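Local structure of heme utilization carrier protein (6U9J) at residues A[28-31]-A[37-40]; A[46-51]-A[130-135]; A[84-87]-A[91-94]. The protein probably binds and carries heme, or the anaerobilin formed from it, in the cytosol of Escherichia coli O157:H7 as part of anaerobic heme degradation. All coordinates share one frame; numbering follows the deposited sequence. Where two conformers were deposited one is given.

Contact 1. Residues A[28-31]-A[37-40]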
ATOM      1  N   GLU A  28     -20.663   7.869   3.041  1.00 27.85           N
ATOM      2  CA  GLU A  28     -21.892   8.635   2.868  1.00 28.26           C
ATOM      3  C   GLU A  28     -21.895   9.396   1.546  1.00 30.21           C
ATOM      4  O   GLU A  28     -22.936   9.495   0.893  1.00 26.72           O
ATOM      5  CB  GLU A  28     -22.102   9.591   4.043  1.00 37.19           C
ATOM      6  CG  GLU A  28     -23.532  10.111   4.130  1.00 40.88           C
ATOM      7  CD  GLU A  28     -24.531   9.010   4.456  1.00 51.81           C
ATOM      8  OE1 GLU A  28     -25.669   9.061   3.937  1.00 52.07           O
ATOM      9  OE2 GLU A  28     -24.175   8.088   5.223  1.00 43.96           O
ATOM     10  N   VAL A  29     -20.740   9.914   1.123  1.00 23.96           N
ATOM     11  CA  VAL A  29     -20.652  10.541  -0.197  1.00 24.12           C
ATOM     12  C   VAL A  29     -20.953   9.522  -1.289  1.00 25.32           C
ATOM     13  O   VAL A  29     -21.736   9.778  -2.210  1.00 24.91           O
ATOM     14  CB  VAL A  29     -19.268  11.176  -0.398  1.00 23.43           C
ATOM     15  CG1 VAL A  29     -19.092  11.648  -1.852  1.00 24.51           C
ATOM     16  CG2 VAL A  29     -19.063  12.315   0.583  1.00 31.36           C
ATOM     17  N   VAL A  30     -20.335   8.343  -1.198  1.00 22.01           N
ATOM     18  CA  VAL A  30     -20.510   7.347  -2.248  1.00 22.76           C
ATOM     19  C   VAL A  30     -21.970   6.921  -2.355  1.00 22.80           C
ATOM     20  O   VAL A  30     -22.480   6.686  -3.456  1.00 24.00           O
ATOM     21  CB  VAL A  30     -19.572   6.151  -1.995  1.00 18.87           C
ATOM     22  CG1 VAL A  30     -20.012   4.952  -2.808  1.00 22.44           C
ATOM     23  CG2 VAL A  30     -18.140   6.549  -2.361  1.00 20.40           C
ATOM     24  N   ARG A  31     -22.659   6.797  -1.216  1.00 23.45           N
ATOM     25  CA  ARG A  31     -24.067   6.409  -1.233  1.00 25.98           C
ATOM     26  C   ARG A  31     -24.916   7.398  -2.011  1.00 32.14           C
ATOM     27  O   ARG A  31     -25.918   7.011  -2.619  1.00 35.58           O
ATOM     28  CB  ARG A  31     -24.604   6.309   0.191  1.00 27.03           C
ATOM     29  CG  ARG A  31     -24.099   5.131   0.978  1.00 27.27           C
ATOM     30  CD  ARG A  31     -24.875   5.037   2.278  1.00 31.60           C
ATOM     31  NE  ARG A  31     -24.357   4.001   3.158  1.00 29.64           N
ATOM     32  CZ  ARG A  31     -24.682   2.716   3.073  1.00 31.59           C
ATOM     33  NH1 ARG A  31     -24.162   1.851   3.929  1.00 34.19           N
ATOM     34  NH2 ARG A  31     -25.525   2.298   2.135  1.00 34.33           N
ATOM     35  N   THR A  37     -23.349   1.321  -6.402  1.00 21.77           N
ATOM     36  CA  THR A  37     -23.961   0.151  -5.780  1.00 21.05           C
ATOM     37  C   THR A  37     -23.173  -0.145  -4.515  1.00 19.60           C
ATOM     38  O   THR A  37     -21.954  -0.312  -4.579  1.00 22.67           O
ATOM     39  CB  THR A  37     -23.924  -1.050  -6.733  1.00 23.52           C
ATOM     40  OG1 THR A  37     -24.649  -0.731  -7.927  1.00 26.96           O
ATOM     41  CG2 THR A  37     -24.541  -2.293  -6.091  1.00 25.52           C
ATOM     42  N   VAL A  38     -23.849  -0.173  -3.368  1.00 21.19           N
ATOM     43  CA  VAL A  38     -23.202  -0.385  -2.077  1.00 20.83           C
ATOM     44  C   VAL A  38     -23.752  -1.664  -1.465  1.00 21.87           C
ATOM     45  O   VAL A  38     -24.973  -1.838  -1.376  1.00 25.85           O
ATOM     46  CB  VAL A  38     -23.424   0.810  -1.131  1.00 21.46           C
ATOM     47  CG1 VAL A  38     -22.755   0.562   0.213  1.00 24.74           C
ATOM     48  CG2 VAL A  38     -22.900   2.095  -1.771  1.00 23.99           C
ATOM     49  N   VAL A  39     -22.853  -2.561  -1.059  1.00 18.88           N
ATOM     50  CA  VAL A  39     -23.260  -3.819  -0.430  1.00 21.15           C
ATOM     51  C   VAL A  39     -22.500  -4.007   0.868  1.00 23.97           C
ATOM     52  O   VAL A  39     -21.479  -3.343   1.128  1.00 20.72           O
ATOM     53  CB  VAL A  39     -23.032  -5.026  -1.372  1.00 22.38           C
ATOM     54  CG1 VAL A  39     -23.813  -4.856  -2.673  1.00 24.11           C
ATOM     55  CG2 VAL A  39     -21.530  -5.234  -1.615  1.00 21.72           C
ATOM     56  N   PRO A  40     -22.962  -4.910   1.732  1.00 23.41           N
ATOM     57  CA  PRO A  40     -22.219  -5.187   2.958  1.00 20.10           C
ATOM     58  C   PRO A  40     -20.917  -5.927   2.672  1.00 20.41           C
ATOM     59  O   PRO A  40     -20.737  -6.566   1.630  1.00 21.27           O
ATOM     60  CB  PRO A  40     -23.181  -6.061   3.778  1.00 25.52           C
ATOM     61  CG  PRO A  40     -24.517  -5.824   3.196  1.00 26.99           C
ATOM     62  CD  PRO A  40     -24.284  -5.566   1.738  1.00 26.94           C
TER

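Contact 2. Residues A[46-51]-A[130-135]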
ATOM      1  N   THR A  46     -17.196 -12.839  -2.861  1.00 20.35           N
ATOM      2  CA  THR A  46     -17.831 -12.782  -4.175  1.00 20.23           C
ATOM      3  C   THR A  46     -17.184 -11.714  -5.054  1.00 17.32           C
ATOM      4  O   THR A  46     -16.876 -11.964  -6.225  1.00 20.03           O
ATOM      5  CB  THR A  46     -19.331 -12.514  -4.013  1.00 25.10           C
ATOM      6  OG1 THR A  46     -19.947 -13.630  -3.356  1.00 30.36           O
ATOM      7  CG2 THR A  46     -19.999 -12.297  -5.360  1.00 27.08           C
ATOM      8  N   VAL A  47     -16.944 -10.532  -4.490  1.00 20.32           N
ATOM      9  CA  VAL A  47     -16.353  -9.441  -5.264  1.00 17.15           C
ATOM     10  C   VAL A  47     -14.907  -9.767  -5.608  1.00 19.76           C
ATOM     11  O   VAL A  47     -14.483  -9.671  -6.768  1.00 19.24           O
ATOM     12  CB  VAL A  47     -16.453  -8.117  -4.487  1.00 20.11           C
ATOM     13  CG1 VAL A  47     -15.631  -7.022  -5.177  1.00 17.30           C
ATOM     14  CG2 VAL A  47     -17.921  -7.703  -4.321  1.00 20.23           C
ATOM     15  N   TRP A  48     -14.128 -10.176  -4.602  1.00 18.67           N
ATOM     16  CA  TRP A  48     -12.713 -10.430  -4.835  1.00 19.33           C
ATOM     17  C   TRP A  48     -12.523 -11.515  -5.888  1.00 19.10           C
ATOM     18  O   TRP A  48     -11.790 -11.324  -6.868  1.00 19.54           O
ATOM     19  CB  TRP A  48     -12.019 -10.823  -3.520  1.00 17.78           C
ATOM     20  CG  TRP A  48     -10.524 -10.781  -3.663  1.00 17.98           C
ATOM     21  CD1 TRP A  48      -9.716 -11.760  -4.156  1.00 19.67           C
ATOM     22  CD2 TRP A  48      -9.685  -9.661  -3.387  1.00 18.76           C
ATOM     23  NE1 TRP A  48      -8.405 -11.320  -4.189  1.00 19.62           N
ATOM     24  CE2 TRP A  48      -8.360 -10.044  -3.696  1.00 19.84           C
ATOM     25  CE3 TRP A  48      -9.921  -8.376  -2.890  1.00 17.24           C
ATOM     26  CZ2 TRP A  48      -7.276  -9.171  -3.542  1.00 20.51           C
ATOM     27  CZ3 TRP A  48      -8.846  -7.517  -2.726  1.00 20.30           C
ATOM     28  CH2 TRP A  48      -7.543  -7.918  -3.050  1.00 18.71           C
ATOM     29  N   ASP A  49     -13.187 -12.664  -5.709  1.00 18.81           N
ATOM     30  CA  ASP A  49     -13.015 -13.782  -6.633  1.00 23.25           C
ATOM     31  C   ASP A  49     -13.475 -13.433  -8.049  1.00 20.16           C
ATOM     32  O   ASP A  49     -12.936 -13.970  -9.027  1.00 21.13           O
ATOM     33  CB  ASP A  49     -13.770 -15.001  -6.110  1.00 18.77           C
ATOM     34  CG  ASP A  49     -13.127 -15.607  -4.861  1.00 27.49           C
ATOM     35  OD1 ASP A  49     -12.011 -15.188  -4.483  1.00 31.79           O
ATOM     36  OD2 ASP A  49     -13.766 -16.477  -4.247  1.00 35.54           O
ATOM     37  N   THR A  50     -14.459 -12.537  -8.180  1.00 17.83           N
ATOM     38  CA  THR A  50     -14.919 -12.117  -9.500  1.00 19.32           C
ATOM     39  C   THR A  50     -13.871 -11.262 -10.206  1.00 18.18           C
ATOM     40  O   THR A  50     -13.548 -11.507 -11.371  1.00 19.91           O
ATOM     41  CB  THR A  50     -16.247 -11.368  -9.371  1.00 18.88           C
ATOM     42  OG1 THR A  50     -17.247 -12.267  -8.888  1.00 20.67           O
ATOM     43  CG2 THR A  50     -16.708 -10.821 -10.725  1.00 21.47           C
ATOM     44  N   VAL A  51     -13.288 -10.293  -9.494  1.00 17.31           N
ATOM     45  CA  VAL A  51     -12.295  -9.399 -10.099  1.00 17.40           C
ATOM     46  C   VAL A  51     -11.050 -10.168 -10.511  1.00 17.21           C
ATOM     47  O   VAL A  51     -10.355  -9.795 -11.467  1.00 18.41           O
ATOM     48  CB  VAL A  51     -11.969  -8.247  -9.123  1.00 18.49           C
ATOM     49  CG1 VAL A  51     -10.877  -7.304  -9.678  1.00 17.38           C
ATOM     50  CG2 VAL A  51     -13.228  -7.464  -8.804  1.00 21.16           C
ATOM     51  N   LEU A 130      -9.064   0.066   0.698  1.00 18.65           N
ATOM     52  CA  LEU A 130      -8.451  -0.451  -0.513  1.00 16.42           C
ATOM     53  C   LEU A 130      -9.317   0.002  -1.670  1.00 18.68           C
ATOM     54  O   LEU A 130     -10.521   0.174  -1.501  1.00 17.46           O
ATOM     55  CB  LEU A 130      -8.355  -1.980  -0.482  1.00 20.43           C
ATOM     56  CG  LEU A 130      -7.443  -2.592  -1.534  1.00 22.56           C
ATOM     57  CD1 LEU A 130      -5.977  -2.308  -1.225  1.00 26.04           C
ATOM     58  CD2 LEU A 130      -7.701  -4.087  -1.626  1.00 25.94           C
ATOM     59  N   LYS A 131      -8.698   0.220  -2.833  1.00 18.29           N
ATOM     60  CA  LYS A 131      -9.431   0.550  -4.049  1.00 17.35           C
ATOM     61  C   LYS A 131      -8.924  -0.311  -5.194  1.00 17.89           C
ATOM     62  O   LYS A 131      -7.730  -0.608  -5.275  1.00 20.51           O
ATOM     63  CB  LYS A 131      -9.274   2.042  -4.427  1.00 16.90           C
ATOM     64  CG  LYS A 131      -9.801   3.018  -3.378  1.00 21.03           C
ATOM     65  CD  LYS A 131      -9.788   4.452  -3.896  1.00 23.81           C
ATOM     66  CE  LYS A 131     -10.250   5.433  -2.833  1.00 27.52           C
ATOM     67  NZ  LYS A 131     -10.371   6.813  -3.413  1.00 29.56           N
ATOM     68  N   ILE A 132      -9.828  -0.727  -6.074  1.00 17.13           N
ATOM     69  CA  ILE A 132      -9.465  -1.372  -7.333  1.00 16.31           C
ATOM     70  C   ILE A 132     -10.088  -0.571  -8.462  1.00 17.91           C
ATOM     71  O   ILE A 132     -11.289  -0.288  -8.427  1.00 20.84           O
ATOM     72  CB  ILE A 132      -9.935  -2.833  -7.396  1.00 17.83           C
ATOM     73  CG1 ILE A 132      -9.306  -3.650  -6.263  1.00 18.54           C
ATOM     74  CG2 ILE A 132      -9.570  -3.450  -8.742  1.00 22.11           C
ATOM     75  CD1 ILE A 132      -9.915  -5.031  -6.137  1.00 22.01           C
ATOM     76  N   PHE A 133      -9.280  -0.217  -9.463  1.00 16.67           N
ATOM     77  CA  PHE A 133      -9.729   0.531 -10.630  1.00 17.55           C
ATOM     78  C   PHE A 133      -9.612  -0.328 -11.879  1.00 18.23           C
ATOM     79  O   PHE A 133      -8.643  -1.066 -12.039  1.00 19.72           O
ATOM     80  CB  PHE A 133      -8.890   1.801 -10.825  1.00 19.52           C
ATOM     81  CG  PHE A 133      -9.113   2.833  -9.775  1.00 22.67           C
ATOM     82  CD1 PHE A 133      -8.367   2.823  -8.607  1.00 22.42           C
ATOM     83  CD2 PHE A 133     -10.061   3.834  -9.959  1.00 23.85           C
ATOM     84  CE1 PHE A 133      -8.574   3.785  -7.628  1.00 27.00           C
ATOM     85  CE2 PHE A 133     -10.273   4.802  -8.984  1.00 29.98           C
ATOM     86  CZ  PHE A 133      -9.530   4.775  -7.818  1.00 27.11           C
ATOM     87  N   LEU A 134     -10.562  -0.185 -12.802  1.00 16.56           N
ATOM     88  CA  LEU A 134     -10.479  -0.951 -14.037  1.00 20.60           C
ATOM     89  C   LEU A 134      -9.292  -0.502 -14.875  1.00 25.84           C
ATOM     90  O   LEU A 134      -8.848   0.646 -14.797  1.00 24.59           O
ATOM     91  CB  LEU A 134     -11.751  -0.799 -14.857  1.00 22.11           C
ATOM     92  CG  LEU A 134     -12.971  -1.561 -14.383  1.00 21.49           C
ATOM     93  CD1 LEU A 134     -14.001  -1.621 -15.506  1.00 23.33           C
ATOM     94  CD2 LEU A 134     -12.605  -2.958 -13.929  1.00 26.31           C
ATOM     95  N   GLY A 135      -8.787  -1.434 -15.698  1.00 30.49           N
ATOM     96  CA  GLY A 135      -7.636  -1.161 -16.539  1.00 28.71           C
ATOM     97  C   GLY A 135      -7.961  -0.335 -17.773  1.00 30.97           C
ATOM     98  O   GLY A 135      -9.113  -0.092 -18.129  1.00 31.69           O
TER

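Contact 3. Residues A[84-87]-A[91-94]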
ATOM      1  N   PHE A  84      -7.211 -12.197   5.235  1.00 18.59           N
ATOM      2  CA  PHE A  84      -7.291 -12.701   3.875  1.00 16.78           C
ATOM      3  C   PHE A  84      -5.894 -12.598   3.268  1.00 23.50           C
ATOM      4  O   PHE A  84      -5.369 -11.495   3.076  1.00 19.94           O
ATOM      5  CB  PHE A  84      -8.323 -11.915   3.075  1.00 18.68           C
ATOM      6  CG  PHE A  84      -8.559 -12.449   1.709  1.00 19.24           C
ATOM      7  CD1 PHE A  84      -9.153 -13.682   1.512  1.00 21.93           C
ATOM      8  CD2 PHE A  84      -8.216 -11.686   0.590  1.00 20.87           C
ATOM      9  CE1 PHE A  84      -9.384 -14.163   0.230  1.00 21.56           C
ATOM     10  CE2 PHE A  84      -8.444 -12.162  -0.687  1.00 19.49           C
ATOM     11  CZ  PHE A  84      -9.035 -13.385  -0.880  1.00 19.93           C
ATOM     12  N   ASN A  85      -5.283 -13.742   2.997  1.00 21.76           N
ATOM     13  CA  ASN A  85      -3.876 -13.818   2.643  1.00 17.82           C
ATOM     14  C   ASN A  85      -3.752 -14.024   1.147  1.00 20.94           C
ATOM     15  O   ASN A  85      -4.272 -15.003   0.608  1.00 22.28           O
ATOM     16  CB  ASN A  85      -3.218 -14.960   3.414  1.00 18.83           C
ATOM     17  CG  ASN A  85      -3.393 -14.802   4.891  1.00 21.49           C
ATOM     18  OD1 ASN A  85      -4.017 -15.637   5.547  1.00 37.31           O
ATOM     19  ND2 ASN A  85      -2.851 -13.726   5.437  1.00 21.28           N
ATOM     20  N   LEU A  86      -3.086 -13.091   0.477  1.00 22.38           N
ATOM     21  CA  LEU A  86      -2.981 -13.151  -0.967  1.00 20.32           C
ATOM     22  C   LEU A  86      -1.932 -14.167  -1.385  1.00 23.72           C
ATOM     23  O   LEU A  86      -0.878 -14.291  -0.750  1.00 28.03           O
ATOM     24  CB  LEU A  86      -2.628 -11.773  -1.531  1.00 21.98           C
ATOM     25  CG  LEU A  86      -3.649 -10.679  -1.219  1.00 22.69           C
ATOM     26  CD1 LEU A  86      -3.301  -9.361  -1.956  1.00 22.16           C
ATOM     27  CD2 LEU A  86      -5.050 -11.136  -1.566  1.00 23.95           C
ATOM     28  N   ARG A  87      -2.230 -14.905  -2.459  1.00 27.11           N
ATOM     29  CA  ARG A  87      -1.237 -15.758  -3.113  1.00 25.15           C
ATOM     30  C   ARG A  87      -0.624 -14.949  -4.243  1.00 37.41           C
ATOM     31  O   ARG A  87      -0.980 -15.059  -5.413  1.00 44.10           O
ATOM     32  CB  ARG A  87      -1.862 -17.046  -3.642  1.00 29.32           C
ATOM     33  CG  ARG A  87      -2.799 -17.786  -2.713  1.00 31.84           C
ATOM     34  CD  ARG A  87      -3.249 -19.075  -3.408  1.00 35.53           C
ATOM     35  NE  ARG A  87      -4.065 -19.926  -2.550  1.00 38.66           N
ATOM     36  CZ  ARG A  87      -5.385 -19.821  -2.451  1.00 36.85           C
ATOM     37  NH1 ARG A  87      -6.059 -20.630  -1.645  1.00 38.99           N
ATOM     38  NH2 ARG A  87      -6.028 -18.890  -3.151  1.00 33.62           N
ATOM     39  N   GLY A  91       3.967 -10.503  -8.468  1.00 49.09           N
ATOM     40  CA  GLY A  91       4.483  -9.316  -7.816  1.00 42.39           C
ATOM     41  C   GLY A  91       3.757  -8.870  -6.563  1.00 36.95           C
ATOM     42  O   GLY A  91       4.378  -8.760  -5.503  1.00 32.70           O
ATOM     43  N   MET A  92       2.457  -8.594  -6.649  1.00 34.77           N
ATOM     44  CA  MET A  92       1.706  -8.104  -5.502  0.64 28.47           C
ATOM     45  C   MET A  92       1.217  -9.273  -4.664  1.00 32.06           C
ATOM     46  O   MET A  92       0.626 -10.219  -5.192  1.00 31.91           O
ATOM     47  CB  MET A  92       0.510  -7.249  -5.932  0.64 29.62           C
ATOM     48  CG  MET A  92      -0.409  -6.843  -4.767  0.64 25.75           C
ATOM     49  SD  MET A  92      -1.743  -5.688  -5.206  0.64 33.14           S
ATOM     50  CE  MET A  92      -3.151  -6.776  -5.199  0.64 20.71           C
ATOM     51  N   SER A  93       1.462  -9.195  -3.364  1.00 22.74           N
ATOM     52  CA  SER A  93       0.897 -10.098  -2.391  1.00 22.14           C
ATOM     53  C   SER A  93       0.572  -9.257  -1.168  1.00 25.09           C
ATOM     54  O   SER A  93       0.558  -8.024  -1.230  1.00 23.94           O
ATOM     55  CB  SER A  93       1.856 -11.248  -2.072  1.00 28.42           C
ATOM     56  OG  SER A  93       1.201 -12.209  -1.265  1.00 36.59           O
ATOM     57  N   GLY A  94       0.306  -9.917  -0.058  1.00 21.98           N
ATOM     58  CA  GLY A  94       0.073  -9.264   1.209  1.00 23.57           C
ATOM     59  C   GLY A  94      -1.129  -9.867   1.902  1.00 23.98           C
ATOM     60  O   GLY A  94      -1.492 -11.023   1.656  1.00 21.77           O
TER

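Contact 1. Residues A[28-31]-A[37-40]
V30 and R31, at the end of helix 26-31, meet V38 of strand 36-40, the outermost strand on one side of the six-stranded antiparallel sheet, so the contact belongs to the helix-to-strand connection that delivers the chain to this sheet. The nearest CA atoms, of R31 and V38, are 6.9 Å apart, and the 130 Å² buried is shared by these three residues through their side chains. V38 aims its isopropyl group at the helix and splits its two methyls between two partners. Its CG1, anti to the backbone N (chi1 179°), lies over one face of the R31 guanidinium, 3.8 Å from R31 NH2 and 4.1 Å from R31 CZ. The arginine chain, extended from CG to NE, crosses the V38 side chain at about a right angle and brings one guanidinium face to CG1. The other methyl, V38 CG2, stands 4.2 Å from V30 CG1, a looser touch in which the two valines meet at a slant. V30 belongs to a larger apolar cluster: it also packs on A105 and I107 of strand 103-111, on L120 and F122 of strand 114-122, and on L15 of helix 15-22. On either side of V38 in sequence, T37 and V39 bond through their backbones to L106 and I104, holding the edge strand in the sheet. No hydrogen bond or salt bridge spans the two segments. Cohesion between them is probably mainly dispersion and burial of apolar surface; V38 spans from buried V30 to the charged, exposed end of R31. Because a guanidinium directs its N-H groups within its own plane, a methyl over the face shields the flat surface without competing for those donors.

Contact 2. Residues A[46-51]-A[130-135]
W48 and V51, on the inward side of helix 44-51, pack against L130 and I132 of strand 128-133, and all four residues are buried. The tightest point is at the six-membered ring of the indole: L130 CD2 lies in the ring plane at its edge, 3.8 Å from W48 CZ3 and 4.1 Å from W48 CH2. The ring reaches it because W48 holds CG anti to its backbone N (chi1 -167°), and the two side chains cross at about a right angle. I132 CD1 is a slacker neighbour of the same ring corner, 4.4 Å from W48 CZ3. One turn later V51 and I132 reach for each other tip to tip, with V51 CG1 4.2 Å from I132 CG2. L74 touches W48, V51 and I132 alike and completes this apolar layer, while L68 of the second subunit packs on L130. At the other end of the indole, W48 NE1 is hydrogen-bonded to P75 O, which, with the neighbouring rings of F84 and F44, probably helps hold the indole in this orientation.

The outer side is different. T46 and D49 are exposed on the helix surface, and T50 is partly so; none of them meets the strand. T50 is bonded within its own helix: its OG1 donates to T46 O at 2.7 Å, and T50 N reaches the same oxygen from the opposite face of its carbonyl plane. On the far face of the strand K131 turns from the helix and forms a salt bridge with E16. The axes of the short segments 46-51 and 130-133 approach to 11.9 Å and run at 36° to each other, evidence of a helix packed on one face of an antiparallel sheet, its apolar side chains meeting those of the strand tip to tip and at a ring edge.

Contact 3. Residues A[84-87]-A[91-94]
F84 begins the segment beside G94, its carbonyl O 4.2 Å from G94 O; F84 pairs through its backbone with I96, two residues beyond G94. Its ring meets W48 and F44 edge-to-face. N85 follows with only a light backbone approach, and its own backbone bonds go to F78 of strand 77-80, on the other flank. L86 carries most of the contact. Its N donates to G94 O at 2.9 Å in a nearly straight bond (N-H...O 167°), and this is the one hydrogen bond assigned between the segments. The bond belongs to the beta hairpin of strands 83-86 and 92-96; the axes of segments 84-86 and 92-94 come within 5.6 Å and diverge from antiparallel, at 149°. That hairpin forms two strands of the three-stranded sheet, and M92 and S93 extend it by an antiparallel ladder with a strand of the second subunit. The L86 side chain then bends over the partner strand: CB rests 3.5 Å from G94 O, and CD1 runs above the S93-G94 peptide, 4.0 Å from S93 C. Here G94 has no side chain, and its backbone angles are ones that favour glycine. On the carbonyl side L86 O lies 3.0 Å from S93 OG, an oxygen that swings anti to its own N (chi1 -172°) and accepts a weak hydrogen bond from G88 N. R87, last in the segment, sets off from its backbone away from strand 92-96, and its NH2 is hydrogen-bonded to S76 OG.

How the contacts relate
Starting from the N terminus, contact 1 closes first, a short link in which five residues separate segments 28-31 and 37-40. The chain then enters helix 44-51, where contact 2 opens; it closes only after 78 residues, many of them in strands, on strand 128-133. Contact 3, the tight 84-87/91-94 hairpin with three residues between its segments, forms within that long excursion. Contacts 1 and 2 serve the same six-stranded sheet without touching, their nearest atoms about 5 Å apart. Contacts 2 and 3 do touch: W48 CZ2 approaches L86 CD2 to 3.6 Å, joining the helix to the small sheet. Contacts 1 and 3 lie on opposite sides of the chain's centre.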